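Local coordinates for protein methylornithine synthase PylB (Methanosarcina barkeri, PDB 3T7V) that catalyses the radical isomerisation of L-lysine to (3R)-3-methyl-D-ornithine in pyrrolysine biosynthesis, using a [4Fe-4S] cluster and S-adenosylmethionine, at residues Pro147-Asn152 against Val191-Phe196; Leu113-Gly116 against Tyr121-Asp124; Tyr21-Asn26 against Arg266-Lys271. All blocks are in the same frame, centred on the assembly; numbering follows the deposited sequence.

Interaction 1 of 3, residues Pro147-Asn152 against Val191-Phe196; sequences PGLMDN and VNARRF. With SAM (S-adenosylmethionine), chain C.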
loop_
_atom_site.group_PDB
_atom_site.type_symbol
_atom_site.label_atom_id
_atom_site.label_comp_id
_atom_site.label_asym_id
_atom_site.label_seq_id
_atom_site.Cartn_x
_atom_site.Cartn_y
_atom_site.Cartn_z
ATOM N N PRO A 147 5.621 6.415 8.186
ATOM C CA PRO A 147 5.602 7.314 9.325
ATOM C C PRO A 147 5.074 8.693 8.986
ATOM O O PRO A 147 5.150 9.592 9.853
ATOM C CB PRO A 147 7.106 7.411 9.652
ATOM C CG PRO A 147 7.749 7.436 8.278
ATOM C CD PRO A 147 6.905 6.488 7.406
ATOM N N GLY A 148 4.634 8.862 7.729
ATOM C CA GLY A 148 4.352 10.199 7.190
ATOM C C GLY A 148 5.634 10.893 6.797
ATOM O O GLY A 148 6.682 10.247 6.672
ATOM N N LEU A 149 5.557 12.207 6.656
ATOM C CA LEU A 149 6.693 12.944 6.140
ATOM C C LEU A 149 7.654 13.295 7.324
ATOM O O LEU A 149 7.632 14.389 7.940
ATOM C CB LEU A 149 6.157 14.144 5.368
ATOM C CG LEU A 149 7.269 15.019 4.826
ATOM C CD1 LEU A 149 7.980 14.221 3.746
ATOM C CD2 LEU A 149 6.718 16.319 4.292
ATOM N N MET A 150 8.401 12.284 7.701
ATOM C CA MET A 150 9.403 12.446 8.808
ATOM C C MET A 150 10.641 13.167 8.116
ATOM O O MET A 150 10.855 13.092 6.860
ATOM C CB MET A 150 9.742 11.016 9.477
ATOM C CG MET A 150 8.755 10.468 10.644
ATOM S SD MET A 150 9.726 11.203 11.912
ATOM C CE MET A 150 9.062 10.616 13.489
ATOM N N ASP A 151 11.431 13.870 8.930
ATOM C CA ASP A 151 12.568 14.540 8.359
ATOM C C ASP A 151 13.644 13.614 7.871
ATOM O O ASP A 151 13.718 12.434 8.227
ATOM C CB ASP A 151 13.127 15.650 9.253
ATOM C CG ASP A 151 13.631 15.209 10.564
ATOM O OD1 ASP A 151 14.241 14.152 10.729
ATOM O OD2 ASP A 151 13.530 16.031 11.501
ATOM N N ASN A 152 14.513 14.171 7.022
ATOM C CA ASN A 152 15.580 13.345 6.459
ATOM C C ASN A 152 16.489 12.757 7.565
ATOM O O ASN A 152 16.915 11.600 7.450
ATOM C CB ASN A 152 16.464 14.187 5.548
ATOM C CG ASN A 152 15.809 14.561 4.257
ATOM O OD1 ASN A 152 14.721 14.080 3.921
ATOM N ND2 ASN A 152 16.522 15.393 3.461
ATOM N N VAL A 191 7.671 13.801 -2.648
ATOM C CA VAL A 191 8.553 13.355 -3.708
ATOM C C VAL A 191 10.008 13.375 -3.232
ATOM O O VAL A 191 10.776 12.353 -3.439
ATOM C CB VAL A 191 8.376 14.276 -4.904
ATOM C CG1 VAL A 191 9.419 13.936 -5.960
ATOM C CG2 VAL A 191 6.957 14.127 -5.512
ATOM N N ASN A 192 10.424 14.457 -2.579
ATOM C CA ASN A 192 11.795 14.617 -2.157
ATOM C C ASN A 192 12.183 13.636 -1.047
ATOM O O ASN A 192 13.354 13.173 -0.976
ATOM C CB ASN A 192 12.021 16.095 -1.728
ATOM C CG ASN A 192 12.055 17.029 -2.922
ATOM O OD1 ASN A 192 12.204 16.617 -4.039
ATOM N ND2 ASN A 192 11.824 18.297 -2.673
ATOM N N ALA A 193 11.221 13.325 -0.145
ATOM C CA ALA A 193 11.525 12.381 0.898
ATOM C C ALA A 193 11.739 10.968 0.313
ATOM O O ALA A 193 12.648 10.252 0.777
ATOM C CB ALA A 193 10.360 12.374 1.923
ATOM N N ARG A 194 10.926 10.589 -0.687
ATOM C CA ARG A 194 11.172 9.271 -1.290
ATOM C C ARG A 194 12.523 9.260 -1.986
ATOM O O ARG A 194 13.196 8.237 -1.930
ATOM C CB ARG A 194 10.029 8.913 -2.238
ATOM C CG ARG A 194 8.726 8.587 -1.488
ATOM C CD ARG A 194 7.685 7.924 -2.445
ATOM N NE ARG A 194 7.402 8.756 -3.594
ATOM C CZ ARG A 194 6.518 9.743 -3.674
ATOM N NH1 ARG A 194 6.586 10.444 -4.827
ATOM N NH2 ARG A 194 5.579 9.994 -2.720
ATOM N N ARG A 195 12.922 10.360 -2.614
ATOM C CA ARG A 195 14.215 10.396 -3.265
ATOM C C ARG A 195 15.358 10.295 -2.269
ATOM O O ARG A 195 16.333 9.537 -2.483
ATOM C CB ARG A 195 14.316 11.706 -4.049
ATOM C CG ARG A 195 13.455 11.588 -5.310
ATOM C CD ARG A 195 13.492 12.817 -6.243
ATOM N NE ARG A 195 14.885 13.322 -6.325
ATOM C CZ ARG A 195 15.391 14.348 -5.611
ATOM N NH1 ARG A 195 14.594 15.053 -4.785
ATOM N NH2 ARG A 195 16.639 14.701 -5.764
ATOM N N PHE A 196 15.225 11.006 -1.142
ATOM C CA PHE A 196 16.252 10.970 -0.094
ATOM C C PHE A 196 16.354 9.530 0.449
ATOM O O PHE A 196 17.437 9.006 0.686
ATOM C CB PHE A 196 15.922 11.961 1.038
ATOM C CG PHE A 196 16.965 11.942 2.141
ATOM C CD1 PHE A 196 18.133 12.679 1.979
ATOM C CD2 PHE A 196 16.794 11.153 3.251
ATOM C CE1 PHE A 196 19.126 12.648 2.995
ATOM C CE2 PHE A 196 17.754 11.091 4.275
ATOM C CZ PHE A 196 18.926 11.832 4.118
HETATM N N SAM C . 0.076 8.965 7.964
HETATM C CA SAM C . 0.968 8.461 7.029
HETATM C C SAM C . 0.735 8.910 5.643
HETATM O O SAM C . -0.261 9.613 5.375
HETATM O OXT SAM C . 1.652 8.649 4.788
HETATM C CB SAM C . 0.729 7.155 6.724
HETATM C CG SAM C . -0.634 6.616 6.561
HETATM S SD SAM C . -0.862 5.749 4.950
HETATM C CE SAM C . -1.164 4.091 5.498
HETATM C "C5'" SAM C . -2.508 6.267 4.514
HETATM C "C4'" SAM C . -2.730 6.215 3.195
HETATM O "O4'" SAM C . -3.904 5.228 3.501
HETATM C "C3'" SAM C . -3.018 7.348 2.567
HETATM O "O3'" SAM C . -1.754 7.371 1.889
HETATM C "C2'" SAM C . -4.017 6.650 1.634
HETATM O "O2'" SAM C . -3.437 6.226 0.357
HETATM C "C1'" SAM C . -4.708 5.470 2.342
HETATM N N9 SAM C . -6.042 5.916 2.889
HETATM C C8 SAM C . -6.334 6.764 3.921
HETATM N N7 SAM C . -7.649 6.902 4.012
HETATM C C5 SAM C . -8.219 6.123 3.031
HETATM C C6 SAM C . -9.545 5.940 2.611
HETATM N N6 SAM C . -10.578 6.546 3.198
HETATM N N1 SAM C . -9.786 5.065 1.623
HETATM C C2 SAM C . -8.770 4.424 0.973
HETATM N N3 SAM C . -7.471 4.665 1.276
HETATM C C4 SAM C . -7.217 5.504 2.329
#
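F196 N donates to N192 O at 2.9 Å, an ordinary helical bond. It fixes the backbone from which the F196 ring reaches N152. The F196 CG lies anti to its own N (chi1 180°), and this turns the ring under the side chain of N152. The amide of N152 lies flat over one face of that ring. The two planes are only 2° apart, and N152 CG sits 3.5 Å above the plane of the F196 ring, over its centre. N152 CB adds a CH-pi contact, 3.6 Å from the F196 ring centroid and close to the ring normal. At the ring margin, N152 O comes to 3.3 Å from F196 CE2. No hydrogen bond crosses between the segments.

This is the flank of a TIM barrel. N152 starts helix 152-160, which follows strand 143-146, and F196 belongs to helix 187-200, which leads into strand 203-210. D151 takes the N-cap position of helix 152-160, and its OD1 also bonds to T154. An alanine in place of F196 would take away this ring face, and the N152 amide would probably lose its stacking surface and be free to turn.

Further in, L149 CD1 packs on A193 CB at 3.5 Å. L149 is the centre of an inverse gamma turn, closed by M150 N on G148 O at 2.9 Å. L149 N itself bonds to the carboxylate of E117. The turn lies beside S-adenosylmethionine, and G148 N is 3.8 Å from the CA atom of the cofactor. Next to A193 in sequence, R194 NH2 is held by two acceptors, L168 O and Q170 OE1, which fasten helix 187-200 to the loop that follows strand 163-167.

Interaction 2 of 3, residues Leu113-Gly116 against Tyr121-Asp124; sequences LTMG and YYED. With SAM (S-adenosylmethionine), chain C.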
loop_
_atom_site.group_PDB
_atom_site.type_symbol
_atom_site.label_atom_id
_atom_site.label_comp_id
_atom_site.label_asym_id
_atom_site.label_seq_id
_atom_site.Cartn_x
_atom_site.Cartn_y
_atom_site.Cartn_z
ATOM N N LEU A 113 5.209 -0.951 9.639
ATOM C CA LEU A 113 4.970 -0.198 10.914
ATOM C C LEU A 113 4.439 1.179 10.457
ATOM O O LEU A 113 5.156 1.962 9.809
ATOM C CB LEU A 113 6.307 0.021 11.659
ATOM C CG LEU A 113 7.013 -1.258 12.065
ATOM C CD1 LEU A 113 8.350 -0.875 12.664
ATOM C CD2 LEU A 113 6.097 -2.038 12.987
ATOM N N THR A 114 3.161 1.421 10.730
ATOM C CA THR A 114 2.470 2.601 10.246
ATOM C C THR A 114 1.956 3.435 11.399
ATOM O O THR A 114 1.488 2.917 12.434
ATOM C CB THR A 114 1.271 2.145 9.373
ATOM O OG1 THR A 114 1.786 1.558 8.172
ATOM C CG2 THR A 114 0.372 3.357 8.913
ATOM N N MET A 115 1.997 4.766 11.222
ATOM C CA MET A 115 1.365 5.668 12.168
ATOM C C MET A 115 0.770 6.824 11.404
ATOM O O MET A 115 1.158 7.168 10.290
ATOM C CB MET A 115 2.328 6.201 13.278
ATOM C CG MET A 115 3.584 6.857 12.653
ATOM S SD MET A 115 4.483 7.684 14.006
ATOM C CE MET A 115 5.943 8.179 13.119
ATOM N N GLY A 116 -0.189 7.481 12.070
ATOM C CA GLY A 116 -0.468 8.894 11.694
ATOM C C GLY A 116 0.755 9.750 12.006
ATOM O O GLY A 116 1.734 9.219 12.603
ATOM N N TYR A 121 5.659 11.082 18.464
ATOM C CA TYR A 121 6.847 10.622 17.747
ATOM C C TYR A 121 7.516 11.759 16.991
ATOM O O TYR A 121 8.749 11.721 16.841
ATOM C CB TYR A 121 6.486 9.462 16.791
ATOM C CG TYR A 121 6.169 8.195 17.538
ATOM C CD1 TYR A 121 7.201 7.400 18.039
ATOM C CD2 TYR A 121 4.827 7.747 17.762
ATOM C CE1 TYR A 121 6.957 6.240 18.725
ATOM C CE2 TYR A 121 4.560 6.607 18.494
ATOM C CZ TYR A 121 5.616 5.830 18.942
ATOM O OH TYR A 121 5.417 4.629 19.633
ATOM N N TYR A 122 6.773 12.765 16.525
ATOM C CA TYR A 122 7.408 13.892 15.829
ATOM C C TYR A 122 8.134 14.873 16.761
ATOM O O TYR A 122 9.091 15.516 16.309
ATOM C CB TYR A 122 6.334 14.605 14.986
ATOM C CG TYR A 122 6.141 13.911 13.629
ATOM C CD1 TYR A 122 5.553 12.636 13.511
ATOM C CD2 TYR A 122 6.619 14.534 12.454
ATOM C CE1 TYR A 122 5.447 11.992 12.261
ATOM C CE2 TYR A 122 6.466 13.925 11.235
ATOM C CZ TYR A 122 5.870 12.622 11.154
ATOM O OH TYR A 122 5.767 12.068 9.888
ATOM N N GLU A 123 7.701 14.970 18.032
ATOM C CA GLU A 123 8.361 15.873 19.074
ATOM C C GLU A 123 9.737 15.390 19.337
ATOM O O GLU A 123 10.634 16.190 19.561
ATOM C CB GLU A 123 7.482 15.699 20.364
ATOM C CG GLU A 123 7.886 16.352 21.637
ATOM C CD GLU A 123 6.736 16.229 22.579
ATOM O OE1 GLU A 123 6.513 15.134 23.174
ATOM O OE2 GLU A 123 6.012 17.232 22.671
ATOM N N ASP A 124 9.938 14.073 19.331
ATOM C CA ASP A 124 11.294 13.539 19.580
ATOM C C ASP A 124 11.435 12.281 18.731
ATOM O O ASP A 124 11.068 11.174 19.171
ATOM C CB ASP A 124 11.531 13.185 21.047
ATOM C CG ASP A 124 12.967 12.648 21.256
ATOM O OD1 ASP A 124 13.711 12.515 20.189
ATOM O OD2 ASP A 124 13.321 12.325 22.438
HETATM N N SAM C . 0.076 8.965 7.964
HETATM C CA SAM C . 0.968 8.461 7.029
HETATM C C SAM C . 0.735 8.910 5.643
HETATM O O SAM C . -0.261 9.613 5.375
HETATM O OXT SAM C . 1.652 8.649 4.788
HETATM C CB SAM C . 0.729 7.155 6.724
HETATM C CG SAM C . -0.634 6.616 6.561
HETATM S SD SAM C . -0.862 5.749 4.950
HETATM C CE SAM C . -1.164 4.091 5.498
HETATM C "C5'" SAM C . -2.508 6.267 4.514
HETATM C "C4'" SAM C . -2.730 6.215 3.195
HETATM O "O4'" SAM C . -3.904 5.228 3.501
HETATM C "C3'" SAM C . -3.018 7.348 2.567
HETATM O "O3'" SAM C . -1.754 7.371 1.889
HETATM C "C2'" SAM C . -4.017 6.650 1.634
HETATM O "O2'" SAM C . -3.437 6.226 0.357
HETATM C "C1'" SAM C . -4.708 5.470 2.342
HETATM N N9 SAM C . -6.042 5.916 2.889
HETATM C C8 SAM C . -6.334 6.764 3.921
HETATM N N7 SAM C . -7.649 6.902 4.012
HETATM C C5 SAM C . -8.219 6.123 3.031
HETATM C C6 SAM C . -9.545 5.940 2.611
HETATM N N6 SAM C . -10.578 6.546 3.198
HETATM N N1 SAM C . -9.786 5.065 1.623
HETATM C C2 SAM C . -8.770 4.424 0.973
HETATM N N3 SAM C . -7.471 4.665 1.276
HETATM C C4 SAM C . -7.217 5.504 2.329
#
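M115 meets two tyrosines, with its sulfur on one and its methyl on the other. SD lies 3.8 Å from Y121 CD2 and 4.5 Å from the centroid of the Y121 ring. It is 44° off the ring normal, so this Met-aromatic contact is oblique. CE touches Y122 CE1 at 3.9 Å and also meets CB of Y121. The M115 CG sits in the crowded position between N and the carbonyl carbon (chi1 54°). Beyond it the chain is extended, and this carries the sulfur and methyl out from the strand to helix 119-123.

The next shell fixes these groups. Y122 OH bonds to P147 O, which holds that ring against the loop after strand 143-146. The Y121 ring stands edge-to-face to F67. F67, F128 and P147 also pack on M115.

The strand end also faces the cofactor. M115 O is 3.1 Å from the amino N of S-adenosylmethionine, and G116 CA is 3.8 Å from that same N. From the T114 side chain, CG2 lies 3.8 Å from the cofactor methyl, CE. T114 also touches the bound 5-amino-D-isoleucine, and G116 touches the iron-sulfur cluster. A run from M115 to E117 at the end of the second barrel strand, beside the cofactor amino group, is consistent with the GGE-motif position of radical SAM enzymes.

Interaction 3 of 3, residues Tyr21-Asn26 against Arg266-Lys271; sequences YQLTDN and RLMFPK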
loop_
_atom_site.group_PDB
_atom_site.type_symbol
_atom_site.label_atom_id
_atom_site.label_comp_id
_atom_site.label_asym_id
_atom_site.label_seq_id
_atom_site.Cartn_x
_atom_site.Cartn_y
_atom_site.Cartn_z
ATOM N N TYR A 21 7.530 -4.062 -24.364
ATOM C CA TYR A 21 6.597 -3.028 -24.870
ATOM C C TYR A 21 6.208 -2.028 -23.763
ATOM O O TYR A 21 5.869 -2.447 -22.645
ATOM C CB TYR A 21 5.342 -3.684 -25.500
ATOM C CG TYR A 21 4.363 -2.690 -26.071
ATOM C CD1 TYR A 21 4.652 -2.009 -27.258
ATOM C CD2 TYR A 21 3.175 -2.389 -25.377
ATOM C CE1 TYR A 21 3.789 -1.048 -27.754
ATOM C CE2 TYR A 21 2.304 -1.419 -25.836
ATOM C CZ TYR A 21 2.602 -0.764 -27.063
ATOM O OH TYR A 21 1.729 0.185 -27.561
ATOM N N GLN A 22 6.237 -0.739 -24.079
ATOM C CA GLN A 22 5.862 0.360 -23.164
ATOM C C GLN A 22 4.480 0.852 -23.577
ATOM O O GLN A 22 4.329 1.345 -24.661
ATOM C CB GLN A 22 6.778 1.562 -23.337
ATOM C CG GLN A 22 8.252 1.263 -23.455
ATOM C CD GLN A 22 8.858 1.229 -22.104
ATOM O OE1 GLN A 22 8.335 0.582 -21.204
ATOM N NE2 GLN A 22 9.963 1.920 -21.938
ATOM N N LEU A 23 3.501 0.791 -22.656
ATOM C CA LEU A 23 2.187 1.279 -22.940
ATOM C C LEU A 23 2.239 2.792 -23.248
ATOM O O LEU A 23 2.925 3.571 -22.542
ATOM C CB LEU A 23 1.305 0.995 -21.722
ATOM C CG LEU A 23 0.693 -0.409 -21.698
ATOM C CD1 LEU A 23 1.490 -1.672 -21.942
ATOM C CD2 LEU A 23 -0.041 -0.427 -20.357
ATOM N N THR A 24 1.590 3.192 -24.343
ATOM C CA THR A 24 1.454 4.603 -24.669
ATOM C C THR A 24 0.297 5.259 -23.945
ATOM O O THR A 24 -0.507 4.574 -23.331
ATOM C CB THR A 24 1.196 4.744 -26.183
ATOM O OG1 THR A 24 -0.087 4.147 -26.512
ATOM C CG2 THR A 24 2.294 4.047 -26.989
ATOM N N ASP A 25 0.158 6.587 -24.074
ATOM C CA ASP A 25 -1.013 7.205 -23.461
ATOM C C ASP A 25 -2.302 6.744 -24.122
ATOM O O ASP A 25 -3.333 6.626 -23.422
ATOM C CB ASP A 25 -0.936 8.756 -23.427
ATOM C CG ASP A 25 0.236 9.296 -22.552
ATOM O OD1 ASP A 25 0.644 8.644 -21.542
ATOM O OD2 ASP A 25 0.753 10.373 -22.903
ATOM N N ASN A 26 -2.293 6.540 -25.443
ATOM C CA ASN A 26 -3.495 5.924 -26.102
ATOM C C ASN A 26 -3.834 4.568 -25.506
ATOM O O ASN A 26 -5.055 4.277 -25.328
ATOM C CB ASN A 26 -3.368 5.899 -27.609
ATOM C CG ASN A 26 -3.678 7.280 -28.222
ATOM O OD1 ASN A 26 -3.393 7.475 -29.332
ATOM N ND2 ASN A 26 -4.213 8.209 -27.455
ATOM N N ARG A 266 0.403 -3.408 -13.484
ATOM C CA ARG A 266 1.240 -4.617 -13.796
ATOM C C ARG A 266 1.803 -4.531 -15.219
ATOM O O ARG A 266 2.953 -4.970 -15.461
ATOM C CB ARG A 266 0.423 -5.874 -13.616
ATOM C CG ARG A 266 1.107 -7.204 -13.997
ATOM C CD ARG A 266 2.431 -7.384 -13.267
ATOM N NE ARG A 266 2.194 -7.598 -11.846
ATOM C CZ ARG A 266 3.127 -7.432 -10.899
ATOM N NH1 ARG A 266 4.350 -7.053 -11.177
ATOM N NH2 ARG A 266 2.773 -7.542 -9.610
ATOM N N LEU A 267 1.013 -3.931 -16.103
ATOM C CA LEU A 267 1.486 -3.870 -17.474
ATOM C C LEU A 267 2.542 -2.765 -17.626
ATOM O O LEU A 267 3.341 -2.805 -18.529
ATOM C CB LEU A 267 0.285 -3.665 -18.427
ATOM C CG LEU A 267 -0.730 -4.835 -18.465
ATOM C CD1 LEU A 267 -1.958 -4.525 -19.329
ATOM C CD2 LEU A 267 -0.076 -6.086 -19.006
ATOM N N MET A 268 2.475 -1.715 -16.801
ATOM C CA MET A 268 3.438 -0.624 -16.772
ATOM C C MET A 268 4.707 -0.909 -15.957
ATOM O O MET A 268 5.757 -0.365 -16.273
ATOM C CB MET A 268 2.832 0.662 -16.165
ATOM C CG MET A 268 1.776 1.260 -17.073
ATOM S SD MET A 268 1.222 2.824 -16.270
ATOM C CE MET A 268 2.735 3.861 -16.330
ATOM N N PHE A 269 4.581 -1.647 -14.839
ATOM C CA PHE A 269 5.665 -1.955 -13.953
ATOM C C PHE A 269 5.752 -3.480 -13.786
ATOM O O PHE A 269 5.468 -4.068 -12.707
ATOM C CB PHE A 269 5.350 -1.358 -12.560
ATOM C CG PHE A 269 5.163 0.129 -12.566
ATOM C CD1 PHE A 269 3.923 0.728 -12.669
ATOM C CD2 PHE A 269 6.300 0.974 -12.333
ATOM C CE1 PHE A 269 3.766 2.149 -12.680
ATOM C CE2 PHE A 269 6.139 2.363 -12.340
ATOM C CZ PHE A 269 4.883 2.961 -12.503
ATOM N N PRO A 270 6.087 -4.202 -14.838
ATOM C CA PRO A 270 5.909 -5.623 -14.882
ATOM C C PRO A 270 6.713 -6.377 -13.790
ATOM O O PRO A 270 6.257 -7.427 -13.327
ATOM C CB PRO A 270 6.335 -6.026 -16.303
ATOM C CG PRO A 270 7.105 -4.840 -16.767
ATOM C CD PRO A 270 6.496 -3.644 -16.138
ATOM N N LYS A 271 7.854 -5.815 -13.391
ATOM C CA LYS A 271 8.759 -6.517 -12.466
ATOM C C LYS A 271 8.566 -6.063 -11.030
ATOM O O LYS A 271 9.369 -6.481 -10.163
ATOM C CB LYS A 271 10.202 -6.234 -12.877
ATOM C CG LYS A 271 10.529 -6.854 -14.250
ATOM C CD LYS A 271 11.953 -6.494 -14.743
ATOM C CE LYS A 271 12.210 -6.960 -16.170
ATOM N NZ LYS A 271 13.667 -6.938 -16.512
HETATM O O HOH W 1 4.423 -1.259 -20.467
#
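L23 projects from the loop before helix 25-32 onto L267 and M268 at the end of helix 258-268. Its CB points toward that helix. CG lies anti to the carbonyl carbon (chi1 -85°), and the chain splits there into two methyls. CD1 lies 4.0 Å from the carbonyl oxygen of L267, a loose approach. CD2 does the main work. It meets L267 CB at 3.8 Å and M268 CG at 4.1 Å, so it rests on CB of one helix residue and CG of the next. V17, L28 and L31 also pack on L23, and V17 and L31 touch L267 as well.

The backbones beside this contact are joined through one water. It donates to L267 O at 2.7 Å and to Y21 O at 2.9 Å. It accepts from L23 N at 3.1 Å. The water thus serves both segments at the place where the helix runs out. R224 bonds to L23 O and forms a salt bridge with D25.

The helix end has its own tie. R266 NH1 donates to P270 O at 2.9 Å, from above the carbonyl plane and with a bent N-H...O angle of 134°. R266 NH1 also bonds to R272 O.

The side-chain contacts between the two segments are apolar, and no direct hydrogen bond joins them. The polar link depends on the water, which satisfies two carbonyls and one N-H that do not bond to each other.

Overall arrangement
Interactions 1 and 2 lie together on the cofactor side of the barrel, and both touch S-adenosylmethionine. They join at Y122 and the 147-152 loop. Interaction 3 lies away from the annotated sites, its centre about 36 Å from that of interaction 2, and ties the N-terminal part of the chain to a late barrel helix. Interactions 2 and 3 are buried, while interaction 1 runs from a buried alanine out to an exposed asparagine. The chemistry changes with place: amide-ring stacking at the surface, sulfur and methyl on aromatic rings near the cofactor, and aliphatic contact with a bridging water in interaction 3.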